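Local coordinates for VWFA domain-containing protein (Bacteroides thetaiotaomicron, PDB 3IBS) that is of unknown function but belongs to a predicted membrane protein, the piece here being its von Willebrand factor type A domain, which binds a magnesium ion, at residues Asp46-Asp49 against Asn50-Val53; Ile98-Ala101 against Thr102-Phe105; Asn197-Ser200 against Ala201-Ile205; Gln207-Ser210 against Lys211-Lys214. All coordinates share one frame; numbering follows the deposited sequence.

Contact 1. Residues Asp46-Asp49 against Asn50-Val53; sequences DELD and NDKV
D51 reaches back to L48 and D49 in the tight connection between helix 33-46 and strand 52-58, part of a beta-alpha-beta crossover in the alpha/beta fold of the von Willebrand factor type A domain. The link is one polar bond: the backbone N of D49 donates to D51 OD2 at 2.9 Å, nearly straight at 163°. The N-H comes from above the carboxylate, about 51° out of its plane. With CG of D51 turned away from its own carbonyl carbon (chi1 -50°), the carboxylate folds back toward the preceding residues and closes the short loop. OD2 also rests on the carbon skeleton of L48, 3.5 Å from CA and 3.6 Å from CB, while L48 CD2 lies 3.8 Å from the same oxygen. The other oxygen, OD1, is bonded to the backbone N of V12, so the buried carboxylate joins two backbone N-H groups from separate parts of the chain. D49 keeps its own side chain apart, its OD2 6.5 Å from D51 OD2, probably far enough to weaken any repulsion. Y72 of helix 72-80 packs on both L48 and V53, and its hydroxyl bonds to the carbonyl oxygen of D51. At the start of the strand, the side chain of V53 crosses that of L48 at about a right angle, L48 CD1 meeting V53 CB at 3.8 Å.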
# COMPACT_ATOMS: atom_id res chain seq x y z
N ASP A 46 18.21 23.94 -12.88
CA ASP A 46 18.98 23.88 -14.13
C ASP A 46 18.48 24.87 -15.16
O ASP A 46 19.22 25.25 -16.04
CB ASP A 46 18.92 22.48 -14.76
CG ASP A 46 19.68 21.43 -13.97
OD1 ASP A 46 20.56 21.79 -13.18
OD2 ASP A 46 19.39 20.23 -14.16
N GLU A 47 17.21 25.26 -15.08
CA GLU A 47 16.63 26.19 -16.07
C GLU A 47 16.81 27.66 -15.66
O GLU A 47 16.55 28.55 -16.46
CB GLU A 47 15.15 25.89 -16.31
CG GLU A 47 14.88 24.55 -17.02
CD GLU A 47 15.64 24.41 -18.34
OE1 GLU A 47 15.65 25.36 -19.14
OE2 GLU A 47 16.23 23.33 -18.56
N LEU A 48 17.26 27.90 -14.43
CA LEU A 48 17.48 29.27 -13.97
C LEU A 48 18.73 29.83 -14.64
O LEU A 48 19.66 29.08 -14.96
CB LEU A 48 17.63 29.32 -12.44
CG LEU A 48 16.48 28.84 -11.55
CD1 LEU A 48 16.87 29.07 -10.09
CD2 LEU A 48 15.14 29.50 -11.86
N ASP A 49 18.74 31.14 -14.86
CA ASP A 49 19.91 31.76 -15.47
C ASP A 49 20.55 32.83 -14.59
O ASP A 49 21.54 32.56 -13.92
CB ASP A 49 19.58 32.29 -16.87
CG ASP A 49 20.82 32.77 -17.61
OD1 ASP A 49 21.94 32.33 -17.28
OD2 ASP A 49 20.66 33.58 -18.55
N ASN A 50 20.01 34.05 -14.59
CA ASN A 50 20.59 35.11 -13.75
C ASN A 50 19.87 35.19 -12.40
O ASN A 50 19.83 36.25 -11.77
CB ASN A 50 20.52 36.46 -14.49
CG ASN A 50 21.35 37.56 -13.82
OD1 ASN A 50 22.18 37.30 -12.93
ND2 ASN A 50 21.14 38.80 -14.26
N ASP A 51 19.34 34.06 -11.93
CA ASP A 51 18.28 34.10 -10.92
C ASP A 51 18.73 33.67 -9.53
O ASP A 51 19.79 33.07 -9.36
CB ASP A 51 17.10 33.24 -11.37
CG ASP A 51 16.65 33.54 -12.80
OD1 ASP A 51 16.40 34.71 -13.11
OD2 ASP A 51 16.54 32.59 -13.60
N LYS A 52 17.90 33.95 -8.54
CA LYS A 52 18.17 33.46 -7.20
C LYS A 52 17.10 32.49 -6.74
O LYS A 52 15.90 32.62 -7.09
CB LYS A 52 18.31 34.61 -6.20
CG LYS A 52 19.39 35.61 -6.57
CD LYS A 52 19.44 36.70 -5.53
CE LYS A 52 20.60 37.64 -5.79
NZ LYS A 52 20.33 38.46 -7.00
N VAL A 53 17.53 31.51 -5.96
CA VAL A 53 16.67 30.47 -5.49
C VAL A 53 16.88 30.27 -4.01
O VAL A 53 18.01 30.34 -3.51
CB VAL A 53 16.87 29.13 -6.30
CG1 VAL A 53 18.28 28.53 -6.13
CG2 VAL A 53 15.81 28.12 -5.93

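Contact 2. Residues Ile98-Ala101 against Thr102-Phe105; sequences INLA and TRSF
S104 and T102 turn their hydroxyls back onto the last turn of helix 94-102. S104 OG donates to L100 O at 2.7 Å, approaching from 41° above the carbonyl plane. T102 OG1 donates to N99 O at 2.9 Å; the hydroxyl sits between its backbone N and carbonyl carbon (chi1 79°), the position from which it can meet a carbonyl three residues back. N99 O also takes a weak bond from the R103 N-H at 3.3 Å. T102 itself continues the helical pattern through its backbone N, bonded to I98 O, and its CG2 presses on that same oxygen at 3.0 Å. After T102 the spacing shortens: S104 N bonds to A101 O at 2.9 Å, three residues back, and F105 brings CD2 to 3.1 Å from that oxygen, its ring oblique to it. Further out, the bent chain of R103 folds back along the helix so that L100 CA lies over one face of its guanidinium, off-centre, with NH2 3.7 Å from L100 CD1. NH2 also bonds to a glycerol, probably from the crystallisation liquor. On the buried side, A101 and F105 pack on I15 and I115 of the sheet, while I98 and T102 touch helix 128-136. The stretch thus ends helix 94-102 and leads toward strand 113-119, in the alternating helix-strand order of the von Willebrand factor type A fold.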
# COMPACT_ATOMS: atom_id res chain seq x y z
N ILE A 98 4.58 29.98 3.41
CA ILE A 98 4.40 31.11 2.51
C ILE A 98 4.80 32.41 3.20
O ILE A 98 5.45 33.26 2.58
CB ILE A 98 2.92 31.22 1.98
CG1 ILE A 98 2.60 30.04 1.05
CG2 ILE A 98 2.68 32.55 1.24
CD1 ILE A 98 1.11 29.97 0.61
N ASN A 99 4.40 32.58 4.47
CA ASN A 99 4.72 33.80 5.23
C ASN A 99 6.23 33.91 5.43
O ASN A 99 6.79 35.00 5.30
CB ASN A 99 4.03 33.83 6.59
CG ASN A 99 2.54 34.14 6.50
OD1 ASN A 99 2.02 34.66 5.47
ND2 ASN A 99 1.84 33.84 7.58
N LEU A 100 6.88 32.78 5.75
CA LEU A 100 8.34 32.77 5.87
C LEU A 100 8.99 33.11 4.52
O LEU A 100 9.95 33.89 4.45
CB LEU A 100 8.83 31.41 6.38
CG LEU A 100 10.35 31.15 6.52
CD1 LEU A 100 11.03 32.18 7.49
CD2 LEU A 100 10.59 29.70 6.98
N ALA A 101 8.46 32.55 3.44
CA ALA A 101 9.01 32.88 2.11
C ALA A 101 8.96 34.37 1.79
O ALA A 101 9.94 34.93 1.28
CB ALA A 101 8.33 32.06 1.00
N THR A 102 7.83 35.02 2.07
CA THR A 102 7.71 36.46 1.80
C THR A 102 8.74 37.29 2.57
O THR A 102 9.18 38.32 2.07
CB THR A 102 6.30 37.03 2.11
OG1 THR A 102 6.16 37.23 3.52
CG2 THR A 102 5.20 36.09 1.62
N ARG A 103 9.11 36.87 3.78
CA ARG A 103 10.18 37.55 4.54
C ARG A 103 11.60 37.26 4.03
O ARG A 103 12.54 37.84 4.53
CB ARG A 103 10.15 37.12 6.02
CG ARG A 103 8.86 37.40 6.77
CD ARG A 103 9.07 37.27 8.30
NE ARG A 103 9.17 35.90 8.82
CZ ARG A 103 8.14 35.04 8.95
NH1 ARG A 103 6.92 35.37 8.56
NH2 ARG A 103 8.35 33.84 9.45
N SER A 104 11.75 36.34 3.08
CA SER A 104 13.08 35.78 2.76
C SER A 104 13.65 36.30 1.43
O SER A 104 14.77 35.92 1.03
CB SER A 104 13.01 34.25 2.71
OG SER A 104 12.60 33.70 3.95
N PHE A 105 12.87 37.12 0.74
CA PHE A 105 13.29 37.68 -0.54
C PHE A 105 14.21 38.85 -0.27
O PHE A 105 14.20 39.38 0.84
CB PHE A 105 12.06 38.11 -1.35
CG PHE A 105 11.26 36.96 -1.91
CD1 PHE A 105 11.67 36.30 -3.06
CD2 PHE A 105 10.07 36.56 -1.30
CE1 PHE A 105 10.92 35.25 -3.60
CE2 PHE A 105 9.32 35.50 -1.81
CZ PHE A 105 9.74 34.84 -2.97

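Contact 3. Residues Asn197-Ser200 against Ala201-Ile205; sequences NSNS and AQKAI
N199 and K203 meet by their side chains at the exposed start of helix 200-214, where the aliphatic end of the lysine crosses the asparagine amide. K203 CE lies 3.3 Å from N199 OD1, whereas NZ stays 3.8 Å from that oxygen, so the meeting is mainly one of carbon against the amide. Direct backbone bonds start the helix: K203 N to N199 O at 3.1 Å, and A204 N to S200 O at 3.0 Å. N199 occupies the N-cap position, yet its side chain makes no capping bond. It is instead the middle residue of an ST turn, S198 OG accepting from S200 N at 3.2 Å and also from S200 OG, while D196 OD1 is hydrogen-bonded to that same S198 hydroxyl. With its OG placed between backbone N and carbonyl carbon (chi1 69°), S200 faces back to S198. Water then serves the N-H groups of the first turn: water 1 accepts from A201 N at 3.0 Å, and water 2 from Q202 N at 3.1 Å. Water 2 donates onward to S198 O, an oxygen that also bonds to K36 NZ. Apolar contact lies on the inner side, where A201 packs on L40 of helix 33-46 and on V195 of strand 191-195.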
# COMPACT_ATOMS: atom_id res chain seq x y z
N ASN A 197 3.84 11.42 -13.42
CA ASN A 197 5.14 10.79 -13.73
C ASN A 197 5.93 11.42 -14.88
O ASN A 197 7.13 11.18 -15.01
CB ASN A 197 4.98 9.28 -13.90
CG ASN A 197 4.65 8.58 -12.59
OD1 ASN A 197 5.31 8.81 -11.57
ND2 ASN A 197 3.62 7.73 -12.61
N SER A 198 5.27 12.24 -15.69
CA SER A 198 5.94 12.93 -16.78
C SER A 198 6.68 14.18 -16.27
O SER A 198 6.65 14.51 -15.06
CB SER A 198 4.92 13.33 -17.85
OG SER A 198 4.09 14.39 -17.39
N ASN A 199 7.32 14.89 -17.20
CA ASN A 199 8.03 16.13 -16.91
C ASN A 199 7.11 17.36 -17.05
O ASN A 199 7.59 18.51 -17.03
CB ASN A 199 9.25 16.26 -17.84
CG ASN A 199 8.87 16.16 -19.32
OD1 ASN A 199 7.69 16.07 -19.68
ND2 ASN A 199 9.88 16.14 -20.20
N SER A 200 5.81 17.10 -17.21
CA SER A 200 4.84 18.16 -17.50
C SER A 200 4.79 19.28 -16.46
O SER A 200 4.75 20.46 -16.81
CB SER A 200 3.43 17.57 -17.72
OG SER A 200 2.90 17.06 -16.51
N ALA A 201 4.77 18.92 -15.18
CA ALA A 201 4.71 19.93 -14.13
C ALA A 201 5.96 20.82 -14.12
O ALA A 201 5.86 22.05 -13.99
CB ALA A 201 4.50 19.26 -12.77
N GLN A 202 7.13 20.20 -14.25
CA GLN A 202 8.39 20.94 -14.22
C GLN A 202 8.44 21.95 -15.36
O GLN A 202 8.88 23.09 -15.16
CB GLN A 202 9.60 19.99 -14.30
CG GLN A 202 10.96 20.73 -14.29
CD GLN A 202 11.51 20.96 -15.69
OE1 GLN A 202 11.54 20.04 -16.50
NE2 GLN A 202 11.95 22.19 -15.97
N LYS A 203 8.00 21.54 -16.53
CA LYS A 203 8.06 22.41 -17.69
C LYS A 203 7.04 23.53 -17.59
O LYS A 203 7.33 24.66 -17.98
CB LYS A 203 7.90 21.62 -18.97
CG LYS A 203 9.15 20.86 -19.39
CD LYS A 203 8.91 20.17 -20.70
CE LYS A 203 7.72 19.23 -20.58
NZ LYS A 203 6.98 19.14 -21.86
N ALA A 204 5.85 23.23 -17.07
CA ALA A 204 4.85 24.26 -16.84
C ALA A 204 5.37 25.34 -15.88
O ALA A 204 5.25 26.53 -16.16
CB ALA A 204 3.53 23.67 -16.35
N ILE A 205 5.97 24.93 -14.76
CA ILE A 205 6.42 25.89 -13.78
C ILE A 205 7.64 26.67 -14.30
O ILE A 205 7.69 27.88 -14.13
CB ILE A 205 6.64 25.26 -12.36
CG1 ILE A 205 6.66 26.35 -11.27
CG2 ILE A 205 7.90 24.43 -12.29
CD1 ILE A 205 5.36 27.20 -11.18
O HOH W 1 4.30 16.15 -14.07
O HOH W 2 7.54 17.18 -13.53

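Contact 4. Residues Gln207-Ser210 against Lys211-Lys214; sequences QEIS and KMAK
K211 N donates to Q207 O at 2.9 Å, the shortest of the four backbone bonds between 207-210 and 211-214, in the final turns of helix 200-214. Two more follow in step, M212 N to E208 O and A213 N to I209 O, each 3.0 Å long. The fourth, K214 N to S210 O, is weak at 3.2 Å, its angle of only 134° marking where the helix comes to its end. S210 OG bonds to S206 O one turn back; at the end itself S215 OG makes weak bonds with the carbonyl oxygens of K211 and M212. The chain of K211 passes those of Q207 and E208 at a slant, and E208 also touches Q141 of the sheet. E208 OE1 lies 3.9 Å from K211 CE. The lysine chain bends at its third and fourth torsions (chi3 129°), and NZ ends 5.2 Å from OE1, which gives a loose electrostatic attraction at most and no salt bridge. K214, extended beyond CG, runs past S210 O with CG 3.5 Å and CD 3.6 Å from that oxygen. The inner side is mostly apolar. Selenomethionine M212 runs straight to SE and turns at its last torsion (chi3 62°), bringing CE within a loose 4.5 Å of I209 CG2, and the two, with A213, pack on V12; I209 also meets I116 and M212 meets A114 of the central sheet. Mostly apolar side chains thus join the helix to the sheet, while the lysines near its last carbonyls would probably interact favourably with the negative end of the helix dipole.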
# COMPACT_ATOMS: atom_id res chain seq x y z
N GLN A 207 8.18 27.40 -17.31
CA GLN A 207 7.60 28.31 -18.29
C GLN A 207 7.05 29.54 -17.59
O GLN A 207 7.25 30.66 -18.06
CB GLN A 207 6.49 27.59 -19.09
CG GLN A 207 5.64 28.50 -19.99
CD GLN A 207 6.47 29.34 -20.95
OE1 GLN A 207 6.32 30.57 -21.01
NE2 GLN A 207 7.37 28.69 -21.68
N GLU A 208 6.35 29.32 -16.48
CA GLU A 208 5.77 30.40 -15.69
C GLU A 208 6.86 31.32 -15.15
O GLU A 208 6.73 32.55 -15.20
CB GLU A 208 4.93 29.82 -14.54
CG GLU A 208 4.40 30.85 -13.55
CD GLU A 208 3.37 31.80 -14.13
OE1 GLU A 208 2.83 31.53 -15.23
OE2 GLU A 208 3.09 32.84 -13.49
N ILE A 209 7.94 30.72 -14.63
CA ILE A 209 9.10 31.48 -14.16
C ILE A 209 9.72 32.32 -15.29
O ILE A 209 9.98 33.52 -15.10
CB ILE A 209 10.15 30.57 -13.50
CG1 ILE A 209 9.60 29.96 -12.20
CG2 ILE A 209 11.45 31.35 -13.20
CD1 ILE A 209 10.35 28.72 -11.74
N SER A 210 9.94 31.70 -16.46
CA SER A 210 10.44 32.40 -17.66
C SER A 210 9.56 33.56 -18.12
O SER A 210 10.06 34.59 -18.54
CB SER A 210 10.62 31.44 -18.83
OG SER A 210 11.64 30.50 -18.55
N LYS A 211 8.25 33.35 -18.06
CA LYS A 211 7.25 34.35 -18.43
C LYS A 211 7.31 35.56 -17.47
O LYS A 211 7.22 36.71 -17.90
CB LYS A 211 5.86 33.69 -18.41
CG LYS A 211 4.67 34.55 -18.76
CD LYS A 211 3.42 33.67 -18.74
CE LYS A 211 2.30 34.26 -17.90
NZ LYS A 211 1.59 35.37 -18.57
N MSE A 212 7.51 35.27 -16.19
CA MSE A 212 7.65 36.30 -15.17
C MSE A 212 8.92 37.13 -15.38
O MSE A 212 8.89 38.37 -15.26
CB MSE A 212 7.65 35.64 -13.78
CG MSE A 212 7.66 36.61 -12.63
SE MSE A 212 7.58 35.65 -10.94
CE MSE A 212 9.24 34.61 -11.06
N ALA A 213 10.02 36.46 -15.72
CA ALA A 213 11.32 37.12 -15.94
C ALA A 213 11.31 38.04 -17.15
O ALA A 213 12.04 39.03 -17.18
CB ALA A 213 12.42 36.08 -16.09
N LYS A 214 10.49 37.70 -18.14
CA LYS A 214 10.45 38.46 -19.39
C LYS A 214 9.45 39.62 -19.36
O LYS A 214 9.53 40.53 -20.18
CB LYS A 214 10.21 37.53 -20.58
CG LYS A 214 11.46 36.73 -20.93
CD LYS A 214 11.15 35.55 -21.83
CE LYS A 214 12.44 34.94 -22.33
NZ LYS A 214 12.19 33.76 -23.21

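Contacts 3 and 4 lie on one face of the central sheet and contact 2 on the other: helix 94-102 packs on I115 and V142, helix 200-214 on the alternate residues I116, Q141 and S143. Contacts 3 and 4 are the start and end of that last helix, their centres 15 Å apart. Contact 1 is the loop entering strand 52-58, and its E47 reaches helix 200-214, E47 CG lying 3.9 Å from Q202 NE2; contact 1 also comes within about 4 Å of contact 4, nearest atoms, without touching. Contacts 2 and 3 are farthest apart, with centres 25 Å from each other. All four lie away from the magnesium site of S21 and S23.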